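Local coordinates for flagellar protein FlgA (Thermotoga maritima, PDB 3FRN), which is probably a periplasmic chaperone for formation of the P-ring of the flagellar basal body, at residues Gly16-Asp21 with Asn33-Leu38; Val146-Asn151 with Glu161-Glu166. All coordinates share one frame; numbering follows the deposited sequence. Where two conformers were deposited one is given.

Contact 1 (Gly16-Asp21 with Asn33-Leu38)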
loop_
_atom_site.group_PDB
_atom_site.type_symbol
_atom_site.label_atom_id
_atom_site.label_comp_id
_atom_site.label_asym_id
_atom_site.label_seq_id
_atom_site.Cartn_x
_atom_site.Cartn_y
_atom_site.Cartn_z
ATOM N N GLY A 16 26.560 6.145 13.843
ATOM C CA GLY A 16 27.454 5.372 14.691
ATOM C C GLY A 16 26.979 3.957 14.898
ATOM O O GLY A 16 26.503 3.313 13.971
ATOM N N VAL A 17 27.123 3.459 16.118
ATOM C CA VAL A 17 26.650 2.122 16.434
ATOM C C VAL A 17 25.593 2.256 17.517
ATOM O O VAL A 17 25.816 2.936 18.508
ATOM C CB VAL A 17 27.805 1.196 16.906
ATOM C CG1 VAL A 17 27.262 -0.080 17.505
ATOM C CG2 VAL A 17 28.751 0.876 15.759
ATOM N N LEU A 18 24.438 1.632 17.307
ATOM C CA LEU A 18 23.361 1.636 18.295
ATOM C C LEU A 18 23.511 0.475 19.265
ATOM O O LEU A 18 23.757 -0.655 18.852
ATOM C CB LEU A 18 22.000 1.546 17.605
ATOM C CG LEU A 18 20.732 1.361 18.446
ATOM C CD1 LEU A 18 20.229 2.688 18.975
ATOM C CD2 LEU A 18 19.674 0.703 17.597
ATOM N N PHE A 19 23.358 0.772 20.554
ATOM C CA PHE A 19 23.416 -0.234 21.600
ATOM C C PHE A 19 22.085 -0.304 22.319
ATOM O O PHE A 19 21.358 0.685 22.380
ATOM C CB PHE A 19 24.503 0.110 22.618
ATOM C CG PHE A 19 25.891 0.148 22.047
ATOM C CD1 PHE A 19 26.620 -1.021 21.880
ATOM C CD2 PHE A 19 26.478 1.357 21.701
ATOM C CE1 PHE A 19 27.907 -0.989 21.364
ATOM C CE2 PHE A 19 27.768 1.398 21.190
ATOM C CZ PHE A 19 28.482 0.221 21.021
ATOM N N LEU A 20 21.790 -1.475 22.882
ATOM C CA LEU A 20 20.565 -1.714 23.645
ATOM C C LEU A 20 20.231 -0.608 24.659
ATOM O O LEU A 20 19.076 -0.196 24.755
ATOM C CB LEU A 20 20.648 -3.071 24.349
ATOM C CG LEU A 20 19.440 -3.563 25.146
ATOM C CD1 LEU A 20 18.230 -3.774 24.244
ATOM C CD2 LEU A 20 19.805 -4.841 25.868
ATOM N N ASP A 21 21.239 -0.122 25.386
ATOM C CA ASP A 21 21.070 0.960 26.367
ATOM C C ASP A 21 20.399 2.206 25.789
ATOM O O ASP A 21 19.687 2.920 26.504
ATOM C CB ASP A 21 22.417 1.358 26.975
ATOM C CG ASP A 21 22.273 2.342 28.133
ATOM O OD1 ASP A 21 22.906 3.418 28.076
ATOM O OD2 ASP A 21 21.521 2.051 29.091
ATOM N N ASN A 33 26.989 -4.650 19.034
ATOM C CA ASN A 33 26.427 -3.826 17.966
ATOM C C ASN A 33 25.037 -4.319 17.577
ATOM O O ASN A 33 24.863 -5.466 17.167
ATOM C CB ASN A 33 27.392 -3.810 16.765
ATOM C CG ASN A 33 26.743 -3.311 15.466
ATOM O OD1 ASN A 33 26.931 -3.911 14.407
ATOM N ND2 ASN A 33 26.000 -2.209 15.539
ATOM N N LEU A 34 24.050 -3.444 17.733
ATOM C CA LEU A 34 22.673 -3.776 17.405
ATOM C C LEU A 34 22.355 -3.350 15.976
ATOM O O LEU A 34 21.866 -4.149 15.178
ATOM C CB LEU A 34 21.718 -3.107 18.398
ATOM C CG LEU A 34 20.230 -3.468 18.437
ATOM C CD1 LEU A 34 20.027 -4.925 18.797
ATOM C CD2 LEU A 34 19.530 -2.588 19.446
ATOM N N MET A 35 22.633 -2.085 15.665
ATOM C CA MET A 35 22.408 -1.529 14.331
ATOM C C MET A 35 23.555 -0.594 13.962
ATOM O O MET A 35 24.203 -0.024 14.841
ATOM C CB MET A 35 21.095 -0.724 14.280
ATOM C CG MET A 35 19.807 -1.497 14.593
ATOM S SD MET A 35 18.785 -1.949 13.174
ATOM C CE MET A 35 17.209 -1.422 13.800
ATOM N N ILE A 36 23.805 -0.464 12.660
ATOM C CA ILE A 36 24.726 0.536 12.119
ATOM C C ILE A 36 23.891 1.742 11.727
ATOM O O ILE A 36 23.097 1.661 10.805
ATOM C CB ILE A 36 25.476 0.009 10.856
ATOM C CG1 ILE A 36 26.198 -1.309 11.155
ATOM C CG2 ILE A 36 26.459 1.052 10.316
ATOM C CD1 ILE A 36 27.189 -1.229 12.298
ATOM N N LEU A 37 24.071 2.855 12.427
ATOM C CA LEU A 37 23.230 4.024 12.230
ATOM C C LEU A 37 23.821 4.978 11.181
ATOM O O LEU A 37 24.903 5.522 11.379
ATOM C CB LEU A 37 23.072 4.738 13.571
ATOM C CG LEU A 37 21.881 4.511 14.506
ATOM C CD1 LEU A 37 21.307 3.123 14.470
ATOM C CD2 LEU A 37 22.293 4.891 15.917
ATOM N N LEU A 38 23.126 5.166 10.055
ATOM C CA LEU A 38 23.657 5.994 8.956
ATOM C C LEU A 38 22.868 7.281 8.811
ATOM O O LEU A 38 21.663 7.311 9.085
ATOM C CB LEU A 38 23.679 5.195 7.632
ATOM C CG LEU A 38 24.586 3.970 7.525
ATOM C CD1 LEU A 38 24.300 3.210 6.244
ATOM C CD2 LEU A 38 26.084 4.339 7.568
#

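Contact 2 (Val146-Asn151 with Glu161-Glu166)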
loop_
_atom_site.group_PDB
_atom_site.type_symbol
_atom_site.label_atom_id
_atom_site.label_comp_id
_atom_site.label_asym_id
_atom_site.label_seq_id
_atom_site.Cartn_x
_atom_site.Cartn_y
_atom_site.Cartn_z
ATOM N N VAL A 146 -10.758 3.532 1.457
ATOM C CA VAL A 146 -12.196 3.388 1.624
ATOM C C VAL A 146 -12.531 2.018 2.217
ATOM O O VAL A 146 -12.198 0.981 1.643
ATOM C CB VAL A 146 -12.930 3.615 0.275
ATOM C CG1 VAL A 146 -14.365 3.139 0.341
ATOM C CG2 VAL A 146 -12.878 5.087 -0.112
ATOM N N VAL A 147 -13.184 2.030 3.377
ATOM C CA VAL A 147 -13.513 0.810 4.112
ATOM C C VAL A 147 -15.026 0.752 4.345
ATOM O O VAL A 147 -15.658 1.780 4.584
ATOM C CB VAL A 147 -12.728 0.748 5.461
ATOM C CG1 VAL A 147 -13.265 -0.339 6.390
ATOM C CG2 VAL A 147 -11.240 0.531 5.208
ATOM N N LEU A 148 -15.599 -0.447 4.262
ATOM C CA LEU A 148 -17.042 -0.641 4.459
ATOM C C LEU A 148 -17.557 -0.372 5.876
ATOM O O LEU A 148 -17.006 -0.880 6.860
ATOM C CB LEU A 148 -17.457 -2.044 4.009
ATOM C CG LEU A 148 -17.540 -2.257 2.491
ATOM C CD1 LEU A 148 -18.045 -3.649 2.193
ATOM C CD2 LEU A 148 -18.442 -1.223 1.828
ATOM N N LYS A 149 -18.619 0.434 5.962
ATOM C CA LYS A 149 -19.359 0.653 7.214
ATOM C C LYS A 149 -20.361 -0.465 7.476
ATOM O O LYS A 149 -20.704 -0.729 8.622
ATOM C CB LYS A 149 -20.135 1.977 7.181
ATOM C CG LYS A 149 -19.313 3.218 7.458
ATOM C CD LYS A 149 -19.972 4.446 6.849
ATOM C CE LYS A 149 -20.828 5.201 7.824
ATOM N NZ LYS A 149 -21.334 6.447 7.182
ATOM N N ARG A 150 -20.840 -1.104 6.411
ATOM C CA ARG A 150 -21.882 -2.121 6.535
ATOM C C ARG A 150 -21.762 -3.204 5.468
ATOM O O ARG A 150 -21.062 -3.025 4.471
ATOM C CB ARG A 150 -23.266 -1.464 6.483
ATOM C CG ARG A 150 -23.514 -0.652 5.223
ATOM C CD ARG A 150 -24.606 0.402 5.417
ATOM N NE ARG A 150 -25.894 -0.142 5.855
ATOM C CZ ARG A 150 -26.755 -0.804 5.080
ATOM N NH1 ARG A 150 -26.476 -1.047 3.798
ATOM N NH2 ARG A 150 -27.903 -1.237 5.595
ATOM N N ASN A 151 -22.445 -4.327 5.692
ATOM C CA ASN A 151 -22.460 -5.438 4.739
ATOM C C ASN A 151 -23.177 -5.071 3.454
ATOM O O ASN A 151 -24.196 -4.380 3.473
ATOM C CB ASN A 151 -23.121 -6.675 5.350
ATOM C CG ASN A 151 -22.426 -7.150 6.609
ATOM O OD1 ASN A 151 -21.388 -6.615 7.002
ATOM N ND2 ASN A 151 -22.999 -8.160 7.252
ATOM N N GLU A 161 -23.192 6.366 2.404
ATOM C CA GLU A 161 -23.538 5.802 3.703
ATOM C C GLU A 161 -22.906 4.431 3.938
ATOM O O GLU A 161 -22.845 3.955 5.072
ATOM C CB GLU A 161 -25.059 5.695 3.834
ATOM C CG GLU A 161 -25.578 6.016 5.223
ATOM C CD GLU A 161 -25.437 7.491 5.575
ATOM O OE1 GLU A 161 -25.249 7.806 6.771
ATOM O OE2 GLU A 161 -25.514 8.338 4.656
ATOM N N ASP A 162 -22.445 3.798 2.866
ATOM C CA ASP A 162 -21.899 2.455 2.963
ATOM C C ASP A 162 -20.428 2.483 3.360
ATOM O O ASP A 162 -19.891 1.495 3.864
ATOM C CB ASP A 162 -22.074 1.703 1.636
ATOM C CG ASP A 162 -23.527 1.665 1.155
ATOM O OD1 ASP A 162 -24.436 2.089 1.905
ATOM O OD2 ASP A 162 -23.762 1.203 0.017
ATOM N N VAL A 163 -19.771 3.616 3.129
ATOM C CA VAL A 163 -18.317 3.667 3.247
ATOM C C VAL A 163 -17.783 4.765 4.164
ATOM O O VAL A 163 -18.386 5.835 4.307
ATOM C CB VAL A 163 -17.623 3.759 1.853
ATOM C CG1 VAL A 163 -17.833 2.476 1.051
ATOM C CG2 VAL A 163 -18.110 4.970 1.068
ATOM N N ARG A 164 -16.653 4.471 4.797
ATOM C CA ARG A 164 -15.886 5.466 5.524
ATOM C C ARG A 164 -14.427 5.397 5.078
ATOM O O ARG A 164 -14.041 4.519 4.305
ATOM C CB ARG A 164 -15.999 5.257 7.039
ATOM C CG ARG A 164 -15.362 3.973 7.539
ATOM C CD ARG A 164 -15.343 3.889 9.053
ATOM N NE ARG A 164 -14.966 2.543 9.477
ATOM C CZ ARG A 164 -15.831 1.574 9.763
ATOM N NH1 ARG A 164 -17.135 1.802 9.695
ATOM N NH2 ARG A 164 -15.391 0.377 10.128
ATOM N N LEU A 165 -13.629 6.333 5.575
ATOM C CA LEU A 165 -12.222 6.418 5.247
ATOM C C LEU A 165 -11.408 5.951 6.455
ATOM O O LEU A 165 -11.703 6.325 7.594
ATOM C CB LEU A 165 -11.882 7.863 4.888
ATOM C CG LEU A 165 -10.924 8.155 3.736
ATOM C CD1 LEU A 165 -11.571 7.894 2.377
ATOM C CD2 LEU A 165 -10.465 9.595 3.837
ATOM N N GLU A 166 -10.408 5.111 6.206
ATOM C CA GLU A 166 -9.514 4.609 7.256
ATOM C C GLU A 166 -8.073 4.573 6.765
ATOM O O GLU A 166 -7.825 4.283 5.593
ATOM C CB GLU A 166 -9.918 3.199 7.684
ATOM C CG GLU A 166 -11.178 3.117 8.534
ATOM C CD GLU A 166 -11.361 1.753 9.167
ATOM O OE1 GLU A 166 -10.405 0.947 9.134
ATOM O OE2 GLU A 166 -12.456 1.484 9.704
#

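Contact 1 (Gly16-Asp21 with Asn33-Leu38)
Val-17 sets CG1 anti to its backbone N (chi1 168°), and Asn-33 does the same with CG (chi1 164°). The two side chains then cross at about a right angle, and Val-17 CG1 lies 3.2 Å from Asn-33 ND2. The amide ND2 also reaches Met-35 O in a weak, bent bond within its own segment. Val-17 CG1 has a second neighbour: it sits over one face of the Phe-19 ring, offset toward the rim. Leu-18 points to the opposite face of the sheet from Val-17. Its CD2 lies 3.8 Å from Leu-34 CD2 and 3.7 Å from Met-35 CG, with the side chains side by side and pointing the same way. Leu-37 CD1 closes on Leu-18 CB at 3.6 Å.

The strands 16-18 and 35-37 form a small antiparallel sheet of two strands in the FlgA N-terminal domain-like region. Gly-16 and Leu-37 are a hydrogen-bonded pair. Gly-16 N meets a lone pair of Leu-37 O in the carbonyl plane, while Leu-37 N comes to Gly-16 O from above its carbonyl plane. The backbone angles of Gly-16 would jam a CB against the preceding carbonyl O, which calls for glycine. Leu-18 N gives a nearly straight bond of 3.0 Å to Met-35 O. Leu-18 O then accepts Leu-34 N, also at 3.0 Å. The face with Leu-18, Met-35 and Leu-37 is covered by Tyr-43 and Val-45 of strand 42-45, with Ile-67 and Val-69 of strand 65-69. Beyond the pair, Ile-36 N bonds to Thr-99 OG1.

Contact 2 (Val146-Asn151 with Glu161-Glu166)
Val-147 and Arg-164 form an antiparallel hydrogen-bonded pair, with Val-147 N to Arg-164 O at 2.8 Å and Arg-164 N to Val-147 O at 2.9 Å, both nearly straight. The pair joins the end of strand 132-148 to strand 163-169 in the SAF region. Lys-149 N adds a bond to Asp-162 O at 2.7 Å. Val-146 CG1 packs on Val-163 CG1 at 3.6 Å, and Leu-148 CD2 lies 3.8 Å from Val-163 CG1. Leu-199 and Val-181 also touch Val-163.

Arg-164 starts with CG between its backbone N and carbonyl carbon (chi1 66°), then runs extended to NE. This brings NH1 alongside Lys-149 CG, at 3.4 Å, with Leu-148 O over one face of the guanidinium. Glu-166 CD lies in plane at its edge, and Val-147 CG1 packs against this carboxylate. Glu-166 OE1 makes its own salt bridge to Arg-168 NH2. With an alanine here, Glu-166 OE2 would probably lose its charged mate, and Lys-149 CG the guanidinium beside it. Lys-149 CD lies 3.3 Å from Val-163 O. Arg-164 NE forms its salt bridge on the anti lone pair of Glu-166 OE2 at 2.7 Å, and that oxygen lies 2° out of the guanidinium plane.

Contact 1 and contact 2 both pair antiparallel strands, but they share no element. Their centres are 43 Å apart, on opposite sides of the centre of the chain, and their nearest atoms are about 27 Å apart. Contact 1 is the more buried. No residue touching there is exposed, and leucine and methionine side chains fill the face turned to the neighbouring strands. Contact 2 is partly buried: Val-146 and Leu-165 share one face, while Val-147 shares the other with the charged Arg-164. Contact 1 is a sheet on its own, whereas contact 2 is part of a larger one. The two contacts follow in series along the chain.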